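Local coordinates for disulfide bond protein A (Staphylococcus aureus, PDB 3BCI) that probably acts as a thiol-disulfide oxidoreductase of the DsbA type, exchanging disulfides in proteins as they fold, at residues D20-Y25 with K59-G64. Residues are numbered along the deposited sequence; the frame is centred on the assembly and turned at random.
Sequences DYKCPY and KDSIVG
Asp-60 receives the ammonium end of Lys-22 in a buried salt bridge, NZ to OD1 2.8 Å, through the syn lone pair of OD1. The side chains of Lys-22 and Asp-60 cross at about a right angle; a bend in the lysine chain (chi3 71°) carries CE and NZ to one side of the carboxylate, so that NZ passes alongside it and reaches OD1 at bonding distance, and the backbone carbonyls of Leu-57, Glu-93 and Lys-95 also accept from NZ. Asp-60 OD2 is taken up by Leu-98 N. At Ser-61, OG donates to the syn lone pair of Asp-20 OD2 at 3.0 Å, while the aliphatic part of Lys-22 runs past the same hydroxyl, CD to OG 3.2 Å. Phe-56 N is a second donor to Asp-20 OD2. The other oxygen, Asp-20 OD1, accepts Lys-22 N (2.8 Å, N-H...O 171°) on its anti side, 31° out of the carboxylate plane. That bond closes an Asx turn, overlaid on a type I beta turn from Asp-20 to Cys-23, which leads from strand 14-19 to the CxxC pair Cys-23/Cys-26, the redox-active disulfide of the thioredoxin fold when oxidised. Cys-23 is the N-cap of helix 24-42; helix 61-74 opens the helical insertion of DsbA proteins. One water bridges Asp-20 OD1 (3.0 Å) and Ser-61 O (2.9 Å), donating to both. Gly-64 meets Tyr-21 more loosely, its O 4.2 Å from CE2; the phenol continues past it, with OH hydrogen-bonded to Ser-68 and Gln-83.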
ATOM      1  N   ASP A  20      -4.582  -5.666  -1.003  1.00 25.15           N
ATOM      2  CA  ASP A  20      -5.618  -5.080  -0.159  1.00 23.45           C
ATOM      3  C   ASP A  20      -5.119  -5.249   1.271  1.00 25.92           C
ATOM      4  O   ASP A  20      -4.591  -6.305   1.616  1.00 23.39           O
ATOM      5  CB  ASP A  20      -6.939  -5.840  -0.353  1.00 24.49           C
ATOM      6  CG  ASP A  20      -8.112  -5.176   0.354  1.00 27.28           C
ATOM      7  OD1 ASP A  20      -7.950  -4.751   1.515  1.00 28.98           O
ATOM      8  OD2 ASP A  20      -9.201  -5.089  -0.250  1.00 30.62           O
ATOM      9  N   TYR A  21      -5.276  -4.220   2.101  1.00 23.69           N
ATOM     10  CA  TYR A  21      -4.819  -4.297   3.482  1.00 24.87           C
ATOM     11  C   TYR A  21      -5.538  -5.381   4.284  1.00 25.27           C
ATOM     12  O   TYR A  21      -5.043  -5.817   5.320  1.00 22.65           O
ATOM     13  CB  TYR A  21      -4.994  -2.939   4.180  1.00 22.51           C
ATOM     14  CG  TYR A  21      -3.972  -1.909   3.769  1.00 25.74           C
ATOM     15  CD1 TYR A  21      -2.622  -2.096   4.055  1.00 25.82           C
ATOM     16  CD2 TYR A  21      -4.348  -0.758   3.076  1.00 23.76           C
ATOM     17  CE1 TYR A  21      -1.669  -1.169   3.658  1.00 31.07           C
ATOM     18  CE2 TYR A  21      -3.395   0.179   2.673  1.00 22.37           C
ATOM     19  CZ  TYR A  21      -2.060  -0.038   2.967  1.00 28.85           C
ATOM     20  OH  TYR A  21      -1.106   0.870   2.571  1.00 26.06           O
ATOM     21  N   LYS A  22      -6.695  -5.820   3.801  1.00 26.17           N
ATOM     22  CA  LYS A  22      -7.472  -6.851   4.492  1.00 29.98           C
ATOM     23  C   LYS A  22      -7.137  -8.253   4.001  1.00 34.41           C
ATOM     24  O   LYS A  22      -7.646  -9.242   4.530  1.00 35.71           O
ATOM     25  CB  LYS A  22      -8.967  -6.610   4.276  1.00 28.77           C
ATOM     26  CG  LYS A  22      -9.475  -5.295   4.844  1.00 30.32           C
ATOM     27  CD  LYS A  22     -10.998  -5.199   4.798  1.00 31.31           C
ATOM     28  CE  LYS A  22     -11.655  -6.127   5.814  1.00 32.37           C
ATOM     29  NZ  LYS A  22     -13.143  -6.090   5.694  1.00 33.64           N
ATOM     30  N   CYS A  23      -6.270  -8.320   3.003  0.80 31.36           N
ATOM     31  CA  CYS A  23      -5.871  -9.600   2.446  0.80 31.86           C
ATOM     32  C   CYS A  23      -4.742 -10.274   3.217  0.80 31.00           C
ATOM     33  O   CYS A  23      -3.644  -9.730   3.359  0.80 31.72           O
ATOM     34  CB  CYS A  23      -5.483  -9.423   0.984  0.80 27.59           C
ATOM     35  SG  CYS A  23      -4.838 -10.888   0.209  0.80 41.78           S
ATOM     36  N   PRO A  24      -5.009 -11.485   3.720  1.00 30.33           N
ATOM     37  CA  PRO A  24      -4.031 -12.261   4.490  1.00 28.91           C
ATOM     38  C   PRO A  24      -2.722 -12.533   3.780  1.00 23.96           C
ATOM     39  O   PRO A  24      -1.655 -12.399   4.378  1.00 28.26           O
ATOM     40  CB  PRO A  24      -4.788 -13.548   4.827  1.00 37.41           C
ATOM     41  CG  PRO A  24      -6.224 -13.100   4.858  1.00 36.81           C
ATOM     42  CD  PRO A  24      -6.296 -12.203   3.652  1.00 32.23           C
ATOM     43  N   TYR A  25      -2.798 -12.919   2.511  1.00 24.79           N
ATOM     44  CA  TYR A  25      -1.591 -13.212   1.750  1.00 29.21           C
ATOM     45  C   TYR A  25      -0.793 -11.955   1.448  1.00 30.97           C
ATOM     46  O   TYR A  25       0.425 -11.997   1.328  1.00 28.09           O
ATOM     47  CB  TYR A  25      -1.938 -13.944   0.447  1.00 31.72           C
ATOM     48  CG  TYR A  25      -2.329 -15.398   0.649  1.00 36.13           C
ATOM     49  CD1 TYR A  25      -2.366 -15.960   1.926  1.00 35.54           C
ATOM     50  CD2 TYR A  25      -2.668 -16.207  -0.436  1.00 40.43           C
ATOM     51  CE1 TYR A  25      -2.729 -17.291   2.120  1.00 38.79           C
ATOM     52  CE2 TYR A  25      -3.033 -17.539  -0.253  1.00 45.41           C
ATOM     53  CZ  TYR A  25      -3.060 -18.074   1.026  1.00 46.74           C
ATOM     54  OH  TYR A  25      -3.414 -19.392   1.207  1.00 54.40           O
ATOM     55  N   LYS A  59     -16.544  -3.012   2.709  1.00 34.82           N
ATOM     56  CA  LYS A  59     -16.757  -1.576   2.573  1.00 36.78           C
ATOM     57  C   LYS A  59     -15.703  -0.736   3.282  1.00 30.39           C
ATOM     58  O   LYS A  59     -15.549   0.441   2.980  1.00 34.20           O
ATOM     59  CB  LYS A  59     -18.151  -1.195   3.084  1.00 40.53           C
ATOM     60  CG  LYS A  59     -18.444  -1.681   4.486  1.00 54.13           C
ATOM     61  CD  LYS A  59     -19.864  -1.339   4.941  1.00 67.74           C
ATOM     62  CE  LYS A  59     -19.998   0.096   5.446  1.00 73.72           C
ATOM     63  NZ  LYS A  59     -20.127   1.110   4.362  1.00 83.73           N
ATOM     64  N   ASP A  60     -14.975  -1.338   4.216  1.00 31.83           N
ATOM     65  CA  ASP A  60     -13.941  -0.611   4.938  1.00 31.17           C
ATOM     66  C   ASP A  60     -12.595  -0.652   4.210  1.00 34.25           C
ATOM     67  O   ASP A  60     -11.680   0.094   4.552  1.00 29.97           O
ATOM     68  CB  ASP A  60     -13.799  -1.169   6.357  1.00 32.87           C
ATOM     69  CG  ASP A  60     -13.453  -2.645   6.378  1.00 36.87           C
ATOM     70  OD1 ASP A  60     -14.111  -3.430   5.658  1.00 32.96           O
ATOM     71  OD2 ASP A  60     -12.529  -3.020   7.128  1.00 32.17           O
ATOM     72  N   SER A  61     -12.479  -1.519   3.206  1.00 28.28           N
ATOM     73  CA  SER A  61     -11.242  -1.638   2.434  1.00 31.64           C
ATOM     74  C   SER A  61     -10.871  -0.320   1.776  1.00 25.56           C
ATOM     75  O   SER A  61      -9.723   0.112   1.834  1.00 27.56           O
ATOM     76  CB  SER A  61     -11.376  -2.708   1.341  1.00 29.29           C
ATOM     77  OG  SER A  61     -11.102  -4.005   1.840  1.00 44.87           O
ATOM     78  N   ILE A  62     -11.853   0.316   1.151  1.00 24.26           N
ATOM     79  CA  ILE A  62     -11.639   1.582   0.460  1.00 23.83           C
ATOM     80  C   ILE A  62     -11.270   2.698   1.435  1.00 28.86           C
ATOM     81  O   ILE A  62     -10.528   3.617   1.081  1.00 24.59           O
ATOM     82  CB  ILE A  62     -12.904   1.990  -0.344  1.00 29.19           C
ATOM     83  CG1 ILE A  62     -12.573   3.124  -1.314  1.00 30.92           C
ATOM     84  CG2 ILE A  62     -14.018   2.415   0.610  1.00 31.51           C
ATOM     85  CD1 ILE A  62     -11.603   2.721  -2.424  1.00 30.14           C
ATOM     86  N   VAL A  63     -11.788   2.620   2.657  1.00 27.55           N
ATOM     87  CA  VAL A  63     -11.492   3.639   3.656  1.00 28.39           C
ATOM     88  C   VAL A  63     -10.020   3.526   4.029  1.00 26.62           C
ATOM     89  O   VAL A  63      -9.315   4.531   4.136  1.00 26.06           O
ATOM     90  CB  VAL A  63     -12.359   3.470   4.930  1.00 31.28           C
ATOM     91  CG1 VAL A  63     -12.021   4.560   5.933  1.00 25.12           C
ATOM     92  CG2 VAL A  63     -13.842   3.543   4.573  1.00 29.38           C
ATOM     93  N   GLY A  64      -9.562   2.293   4.225  1.00 25.06           N
ATOM     94  CA  GLY A  64      -8.169   2.069   4.564  1.00 21.56           C
ATOM     95  C   GLY A  64      -7.285   2.549   3.425  1.00 22.52           C
ATOM     96  O   GLY A  64      -6.216   3.123   3.654  1.00 23.74           O
TER
HETATM   97  O   HOH W   1      -7.652  -1.868   2.104  1.00 25.98           O